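Local coordinates for protein precorrin-6Y C5,15-methyltransferase (Corynebacterium diphtheriae, PDB 3HM2) that probably transfers methyl groups from S-adenosyl-L-methionine in cobalamin biosynthesis, this chain being the C-terminal methyltransferase domain of a longer precorrin-6Y C5,15-methyltransferase, at residues A[38-43]-A[50-55]; A[96-101]-A[115-120]; A[11-16]-A[168-173]. All blocks are in the same frame, centred on the assembly; numbering follows the deposited sequence. Where two conformers were deposited one is given.

Contact 1: residues A[38-43]-A[50-55]; sequences SIAIEW and TTAVCF
Thr50 OG1, which lies beside the indole of Trp43, is gripped twice from outside the contact, by hydrogen bonds with Arg77 NH1 and Thr47 O. With OG1 set between the backbone N and the carbonyl carbon (chi1 59°), the hydroxyl serves Arg77 and Thr47; the indole is met by Thr50 CB, 4.0 Å from Trp43 NE1. The ring arrives obliquely. With CG anti to the backbone N (chi1 163°), Trp43 reaches along the strand's start, and its CD1 rests 3.9 Å from Ala52 CB. NE1 is buried without any partner: Thr51 O, at 3.9 Å, is too distant for a bond, so the indole is held by packing alone. Farther along, Ala40 CB fits between two strand residues, 4.1 Å from Ala52 CB and 3.5 Å from Cys54 SG. Small residues suit this place because helix 38-43 and strand 50-55 have axes only 8.3 Å apart. Running nearly antiparallel, at 169°, the two form the return half of a beta-alpha-beta crossover that starts at strand 27-32. Ala40 also ends a Gly-x-Gly-x-x-Ala sequence, consistent with the Rossmann-like fold of AdoMet-dependent methyltransferases.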
# COMPACT_ATOMS: atom_id res chain seq x y z
N SER A 38 -5.19 25.55 6.52
CA SER A 38 -3.96 24.80 6.31
C SER A 38 -3.39 25.05 4.91
O SER A 38 -2.23 25.44 4.76
CB SER A 38 -4.20 23.30 6.51
OG SER A 38 -4.33 22.99 7.89
N ILE A 39 -4.22 24.82 3.90
CA ILE A 39 -3.78 24.94 2.51
C ILE A 39 -3.66 26.41 2.10
O ILE A 39 -2.87 26.75 1.22
CB ILE A 39 -4.74 24.22 1.55
CG1 ILE A 39 -5.02 22.80 2.04
CG2 ILE A 39 -4.16 24.20 0.14
CD1 ILE A 39 -4.42 21.72 1.18
N ALA A 40 -4.45 27.26 2.74
CA ALA A 40 -4.57 28.65 2.32
C ALA A 40 -3.30 29.44 2.64
O ALA A 40 -2.75 30.13 1.78
CB ALA A 40 -5.78 29.30 2.97
N ILE A 41 -2.85 29.34 3.88
CA ILE A 41 -1.73 30.15 4.36
C ILE A 41 -0.41 29.66 3.77
O ILE A 41 0.55 30.43 3.67
CB ILE A 41 -1.64 30.12 5.90
CG1 ILE A 41 -2.77 30.94 6.51
CG2 ILE A 41 -0.29 30.65 6.35
CD1 ILE A 41 -3.78 30.11 7.28
N GLU A 42 -0.37 28.39 3.39
CA GLU A 42 0.76 27.85 2.64
C GLU A 42 0.68 28.23 1.17
O GLU A 42 1.66 28.70 0.58
CB GLU A 42 0.83 26.33 2.80
CG GLU A 42 1.97 25.68 2.03
CD GLU A 42 3.29 26.39 2.24
OE1 GLU A 42 3.64 26.68 3.41
OE2 GLU A 42 3.99 26.67 1.24
N TRP A 43 -0.49 28.01 0.57
CA TRP A 43 -0.77 28.52 -0.76
C TRP A 43 -0.28 29.96 -0.82
O TRP A 43 0.40 30.35 -1.75
CB TRP A 43 -2.28 28.41 -1.01
CG TRP A 43 -2.87 29.24 -2.16
CD1 TRP A 43 -3.07 30.60 -2.19
CD2 TRP A 43 -3.38 28.75 -3.43
NE1 TRP A 43 -3.64 30.98 -3.38
CE2 TRP A 43 -3.84 29.87 -4.16
CE3 TRP A 43 -3.48 27.48 -4.01
CZ2 TRP A 43 -4.38 29.75 -5.44
CZ3 TRP A 43 -4.02 27.37 -5.28
CH2 TRP A 43 -4.46 28.49 -5.98
N THR A 50 -0.77 36.60 -4.55
CA THR A 50 -1.93 35.71 -4.55
C THR A 50 -2.89 36.05 -3.41
O THR A 50 -2.47 36.51 -2.35
CB THR A 50 -1.51 34.24 -4.43
OG1 THR A 50 -0.78 34.04 -3.21
CG2 THR A 50 -0.63 33.83 -5.61
N THR A 51 -4.17 35.83 -3.64
CA THR A 51 -5.17 35.92 -2.58
C THR A 51 -5.89 34.59 -2.39
O THR A 51 -6.24 33.92 -3.36
CB THR A 51 -6.21 37.02 -2.88
OG1 THR A 51 -7.14 36.55 -3.86
CG2 THR A 51 -5.52 38.27 -3.40
N ALA A 52 -6.11 34.22 -1.13
CA ALA A 52 -6.84 33.00 -0.81
C ALA A 52 -8.13 33.30 -0.05
O ALA A 52 -8.21 34.29 0.67
CB ALA A 52 -5.96 32.05 -0.00
N VAL A 53 -9.13 32.44 -0.22
CA VAL A 53 -10.39 32.59 0.49
C VAL A 53 -10.70 31.35 1.35
O VAL A 53 -10.58 30.18 0.91
CB VAL A 53 -11.60 32.98 -0.42
CG1 VAL A 53 -12.86 33.14 0.43
CG2 VAL A 53 -11.32 34.26 -1.17
N CYS A 54 -11.07 31.65 2.60
CA CYS A 54 -11.31 30.67 3.64
C CYS A 54 -12.78 30.65 4.07
O CYS A 54 -13.45 31.69 4.08
CB CYS A 54 -10.39 30.99 4.83
SG CYS A 54 -8.67 30.40 4.62
N PHE A 55 -13.28 29.48 4.43
CA PHE A 55 -14.69 29.30 4.77
C PHE A 55 -14.80 28.42 6.03
O PHE A 55 -14.85 27.19 5.95
CB PHE A 55 -15.47 28.67 3.59
CG PHE A 55 -15.72 29.61 2.41
CD1 PHE A 55 -14.90 29.59 1.29
CD2 PHE A 55 -16.79 30.49 2.42
CE1 PHE A 55 -15.14 30.46 0.20
CE2 PHE A 55 -17.04 31.32 1.34
CZ PHE A 55 -16.21 31.31 0.23

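Contact 2: residues A[96-101]-A[115-120]; sequences DVIFIG and KRLPVG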
# COMPACT_ATOMS: atom_id res chain seq x y z
N ASP A 96 -10.28 31.22 -8.51
CA ASP A 96 -9.49 30.71 -9.63
C ASP A 96 -9.26 29.19 -9.46
O ASP A 96 -9.35 28.41 -10.40
CB ASP A 96 -8.15 31.48 -9.75
CG ASP A 96 -8.30 32.80 -10.49
OD1 ASP A 96 -8.35 32.76 -11.73
OD2 ASP A 96 -8.32 33.89 -9.85
N VAL A 97 -8.93 28.78 -8.25
CA VAL A 97 -8.76 27.38 -7.93
C VAL A 97 -9.60 27.14 -6.66
O VAL A 97 -9.84 28.10 -5.90
CB VAL A 97 -7.30 27.10 -7.71
CG1 VAL A 97 -6.98 25.68 -8.04
CG2 VAL A 97 -6.53 27.96 -8.62
N ILE A 98 -10.09 25.92 -6.46
CA ILE A 98 -10.68 25.55 -5.17
C ILE A 98 -10.05 24.29 -4.66
O ILE A 98 -9.58 23.48 -5.43
CB ILE A 98 -12.14 25.27 -5.28
CG1 ILE A 98 -12.85 26.56 -5.60
CG2 ILE A 98 -12.68 24.66 -3.97
CD1 ILE A 98 -14.03 26.34 -6.49
N PHE A 99 -10.05 24.15 -3.34
CA PHE A 99 -9.58 22.93 -2.73
C PHE A 99 -10.60 22.55 -1.67
O PHE A 99 -10.94 23.41 -0.85
CB PHE A 99 -8.20 23.08 -2.05
CG PHE A 99 -7.83 21.87 -1.18
CD1 PHE A 99 -7.11 20.80 -1.71
CD2 PHE A 99 -8.29 21.76 0.14
CE1 PHE A 99 -6.84 19.68 -0.94
CE2 PHE A 99 -8.00 20.63 0.91
CZ PHE A 99 -7.27 19.60 0.36
N ILE A 100 -11.09 21.30 -1.70
CA ILE A 100 -11.86 20.72 -0.61
C ILE A 100 -11.15 19.53 0.07
O ILE A 100 -10.71 18.59 -0.61
CB ILE A 100 -13.24 20.27 -1.10
CG1 ILE A 100 -14.05 21.50 -1.57
CG2 ILE A 100 -13.93 19.51 0.00
CD1 ILE A 100 -15.29 21.18 -2.47
N GLY A 101 -11.03 19.57 1.40
CA GLY A 101 -10.56 18.42 2.18
C GLY A 101 -11.61 17.84 3.12
O GLY A 101 -12.57 17.16 2.72
N LYS A 115 -20.70 25.91 -9.08
CA LYS A 115 -21.35 26.88 -9.95
C LYS A 115 -20.41 28.09 -10.12
O LYS A 115 -20.48 28.83 -11.12
CB LYS A 115 -22.69 27.32 -9.35
CG LYS A 115 -22.56 28.54 -8.40
CD LYS A 115 -23.65 28.65 -7.34
CE LYS A 115 -23.10 28.49 -5.91
NZ LYS A 115 -22.51 29.73 -5.34
N ARG A 116 -19.53 28.29 -9.15
CA ARG A 116 -18.77 29.52 -9.07
C ARG A 116 -17.49 29.43 -9.90
O ARG A 116 -16.85 30.44 -10.20
CB ARG A 116 -18.48 29.91 -7.61
CG ARG A 116 -19.72 30.19 -6.76
CD ARG A 116 -20.41 31.50 -7.15
NE ARG A 116 -19.45 32.60 -7.23
CZ ARG A 116 -19.32 33.57 -6.33
NH1 ARG A 116 -20.12 33.63 -5.28
NH2 ARG A 116 -18.39 34.49 -6.51
N LEU A 117 -17.11 28.21 -10.29
CA LEU A 117 -15.85 28.03 -10.97
C LEU A 117 -15.94 28.23 -12.50
O LEU A 117 -16.72 27.54 -13.16
CB LEU A 117 -15.27 26.64 -10.63
CG LEU A 117 -13.86 26.39 -11.17
CD1 LEU A 117 -12.84 27.13 -10.32
CD2 LEU A 117 -13.57 24.91 -11.21
N PRO A 118 -15.00 28.97 -13.06
CA PRO A 118 -14.96 29.29 -14.49
C PRO A 118 -14.56 28.09 -15.34
O PRO A 118 -14.03 27.11 -14.82
CB PRO A 118 -13.90 30.38 -14.57
CG PRO A 118 -13.98 31.07 -13.25
CD PRO A 118 -14.34 30.01 -12.24
N VAL A 119 -14.81 28.18 -16.64
CA VAL A 119 -14.19 27.28 -17.61
C VAL A 119 -12.68 27.21 -17.42
O VAL A 119 -12.03 28.22 -17.12
CB VAL A 119 -14.50 27.71 -19.06
CG1 VAL A 119 -14.06 26.64 -20.04
CG2 VAL A 119 -15.98 28.02 -19.22
N GLY A 120 -12.12 26.02 -17.61
CA GLY A 120 -10.70 25.80 -17.39
C GLY A 120 -10.22 26.41 -16.08
O GLY A 120 -9.16 27.02 -16.02
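Ile98 and Leu117 reach toward each other from strand 97-100 and from the loop behind helix 109-115; the two side chains point in opposed directions and overlap only at their tips, methyl against methyl. CD1 of Ile98 lies 4.1 Å from CD1 of Leu117, so this is a light touch between branch ends. In Ile98, CG1 is anti to the carbonyl carbon (chi1 -68°), which carries CD1 out toward the loop. Leu117 answers with CG anti to its own backbone N (chi1 -174°), projecting the isobutyl group toward the strand. The same Leu117 CD1 also lies against the backbone at the strand's beginning, 3.7 Å from Asp96 O, and so bridges the last loop residue and the strand interior. Leu117 was modelled in two conformers, and these distances belong to one of them; the precise fit is therefore less certain than the general burial of the two residues.

Branched aliphatic residues suit the place, since both are buried and the contact is van der Waals packing, with no polar bond between the segments. The polar groups nearby turn to other partners. Leu117 O accepts a hydrogen bond from Lys177 NZ near the chain's end, Arg116 NH2 bonds to Val91 O, and Asp96 OD2 makes a weak bond with Thr28 N, so the loop and the strand's entrance are each tied down separately.

Strand 97-100 runs parallel between strands 27-32 and 122-127, and the loop that holds residues 116-120 leads from helix 109-115 into strand 122-127. Ile98 also packs on Trp30 and Leu123 of those flanking strands, while Val97 and Phe99 pack against helices 9-21 and 38-44.

Contact 3: residues A[11-16]-A[168-173]; sequences QHVRAL and LPVHQW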
# COMPACT_ATOMS: atom_id res chain seq x y z
N GLN A 11 1.51 17.25 7.59
CA GLN A 11 2.41 18.06 6.78
C GLN A 11 2.45 17.55 5.34
O GLN A 11 2.26 18.32 4.40
CB GLN A 11 3.83 18.05 7.35
CG GLN A 11 4.88 18.58 6.37
CD GLN A 11 6.30 18.12 6.71
OE1 GLN A 11 6.63 17.88 7.87
NE2 GLN A 11 7.14 18.00 5.68
N HIS A 12 2.71 16.25 5.19
CA HIS A 12 2.87 15.59 3.88
C HIS A 12 1.64 15.63 2.97
O HIS A 12 1.76 15.62 1.73
CB HIS A 12 3.31 14.14 4.07
CG HIS A 12 4.77 13.98 4.40
ND1 HIS A 12 5.77 14.64 3.71
CD2 HIS A 12 5.40 13.23 5.34
CE1 HIS A 12 6.94 14.30 4.21
NE2 HIS A 12 6.75 13.45 5.20
N VAL A 13 0.46 15.66 3.59
CA VAL A 13 -0.80 15.75 2.85
C VAL A 13 -1.04 17.16 2.30
O VAL A 13 -1.52 17.33 1.17
CB VAL A 13 -2.00 15.27 3.71
CG1 VAL A 13 -3.34 15.67 3.06
CG2 VAL A 13 -1.90 13.76 3.94
N ARG A 14 -0.71 18.16 3.12
CA ARG A 14 -0.65 19.55 2.69
C ARG A 14 0.24 19.70 1.45
O ARG A 14 -0.16 20.29 0.45
CB ARG A 14 -0.15 20.43 3.84
CG ARG A 14 0.87 21.49 3.45
CD ARG A 14 0.94 22.63 4.47
NE ARG A 14 1.72 22.30 5.66
CZ ARG A 14 1.21 21.76 6.77
NH1 ARG A 14 -0.09 21.47 6.83
NH2 ARG A 14 2.00 21.49 7.80
N ALA A 15 1.44 19.15 1.53
CA ALA A 15 2.39 19.19 0.41
C ALA A 15 1.80 18.68 -0.90
O ALA A 15 1.89 19.35 -1.90
CB ALA A 15 3.64 18.38 0.76
N LEU A 16 1.20 17.50 -0.89
CA LEU A 16 0.67 16.92 -2.12
C LEU A 16 -0.49 17.72 -2.68
O LEU A 16 -0.70 17.78 -3.90
CB LEU A 16 0.24 15.48 -1.89
CG LEU A 16 1.42 14.56 -1.64
CD1 LEU A 16 1.04 13.29 -0.85
CD2 LEU A 16 2.07 14.23 -2.97
N LEU A 168 -4.18 5.95 7.32
CA LEU A 168 -5.30 5.73 6.42
C LEU A 168 -5.00 6.39 5.07
O LEU A 168 -4.43 7.47 5.03
CB LEU A 168 -6.59 6.29 7.03
CG LEU A 168 -7.25 5.48 8.16
CD1 LEU A 168 -8.25 6.34 8.93
CD2 LEU A 168 -7.92 4.20 7.65
N PRO A 169 -5.39 5.74 3.97
CA PRO A 169 -5.14 6.37 2.67
C PRO A 169 -5.92 7.66 2.51
O PRO A 169 -6.72 8.04 3.36
CB PRO A 169 -5.65 5.33 1.66
CG PRO A 169 -5.68 4.06 2.41
CD PRO A 169 -6.07 4.44 3.81
N VAL A 170 -5.66 8.34 1.40
CA VAL A 170 -6.20 9.65 1.14
C VAL A 170 -6.41 9.70 -0.35
O VAL A 170 -5.51 9.33 -1.11
CB VAL A 170 -5.22 10.74 1.54
CG1 VAL A 170 -5.63 12.08 0.94
CG2 VAL A 170 -5.11 10.82 3.07
N HIS A 171 -7.60 10.11 -0.76
CA HIS A 171 -7.89 10.18 -2.18
C HIS A 171 -7.95 11.61 -2.61
O HIS A 171 -8.42 12.49 -1.87
CB HIS A 171 -9.15 9.38 -2.55
CG HIS A 171 -8.95 7.90 -2.41
ND1 HIS A 171 -8.89 7.28 -1.18
CD2 HIS A 171 -8.70 6.94 -3.33
CE1 HIS A 171 -8.64 6.00 -1.36
NE2 HIS A 171 -8.53 5.77 -2.66
N GLN A 172 -7.42 11.84 -3.80
CA GLN A 172 -7.26 13.18 -4.29
C GLN A 172 -7.74 13.27 -5.71
O GLN A 172 -7.26 12.57 -6.60
CB GLN A 172 -5.81 13.67 -4.19
CG GLN A 172 -5.71 15.16 -4.10
CD GLN A 172 -4.34 15.61 -3.68
OE1 GLN A 172 -3.42 15.69 -4.51
NE2 GLN A 172 -4.20 15.92 -2.40
N TRP A 173 -8.70 14.15 -5.88
CA TRP A 173 -9.20 14.49 -7.18
C TRP A 173 -8.65 15.87 -7.56
O TRP A 173 -8.85 16.84 -6.84
CB TRP A 173 -10.74 14.44 -7.16
CG TRP A 173 -11.35 14.50 -8.50
CD1 TRP A 173 -10.90 13.89 -9.64
CD2 TRP A 173 -12.51 15.24 -8.86
NE1 TRP A 173 -11.72 14.21 -10.69
CE2 TRP A 173 -12.72 15.03 -10.25
CE3 TRP A 173 -13.39 16.07 -8.17
CZ2 TRP A 173 -13.77 15.62 -10.94
CZ3 TRP A 173 -14.44 16.64 -8.85
CH2 TRP A 173 -14.62 16.42 -10.24
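The carboxamide of Gln172 brings its far end up to the last carbonyl of segment 11-16: OE1 is 3.5 Å from Leu16 O, and NE2 is 4.1 Å from Leu16 C. The two oxygens are both acceptors and form no bond, so their approach is a tolerated proximity. What holds the amide is a hydrogen bond from NE2 to Asn126 OD1 on the adjoining strand, while Leu16 O has a weak bond with Ser19 OG, farther along its own helix. The guanidinium of Arg14 lies with one face over Gln11 CA in its own helix, a doubtful detail since the residue has two conformers.

Gln172 spans the gap because its chain is extended beyond CG, with CG itself anti to the backbone N (chi1 -154°). Its aliphatic length suits a buried site under a helix, and its amide end can still satisfy a neighbouring Asn. Two residues earlier in the strand, the apolar half of the contact is a pair of valine methyls, Val13 CG2 and Val170 CG2, lying 4.4 Å apart. Their compact beta-branched side chains just meet, in keeping with a spacing of 8.3 Å between the CA atoms of Val13 and Val170.

A second subunit packs on the helix: its Phe150 meets His12 edge-to-face, and its Ser19 bonds to Gln11 NE2. Strand 162-176 runs antiparallel to both its neighbours, 122-127 and 146-157; His171 and Trp173 turn to helix 130-143, whereas Val170 and Gln172 meet helix 9-21.

All three contacts reach one mixed sheet, but at different depths. Contacts 1 and 2 are buried, in the parallel half of the sheet, and they touch each other, Trp43 CH2 lying 3.4 Å from Val97 CG2 and Ile39 packing on Phe99. Contact 3 is only partly buried, at the antiparallel half, where helix 9-21 also faces a second subunit. Contact 1 joins a helix to a strand through small side chains and an indole, contact 2 joins a strand to a loop through aliphatic ends, and contact 3 mixes valines with an amide. Where polar ends are bonded, the partners named lie beyond the two segments, but Trp43 NE1 in contact 1 has none.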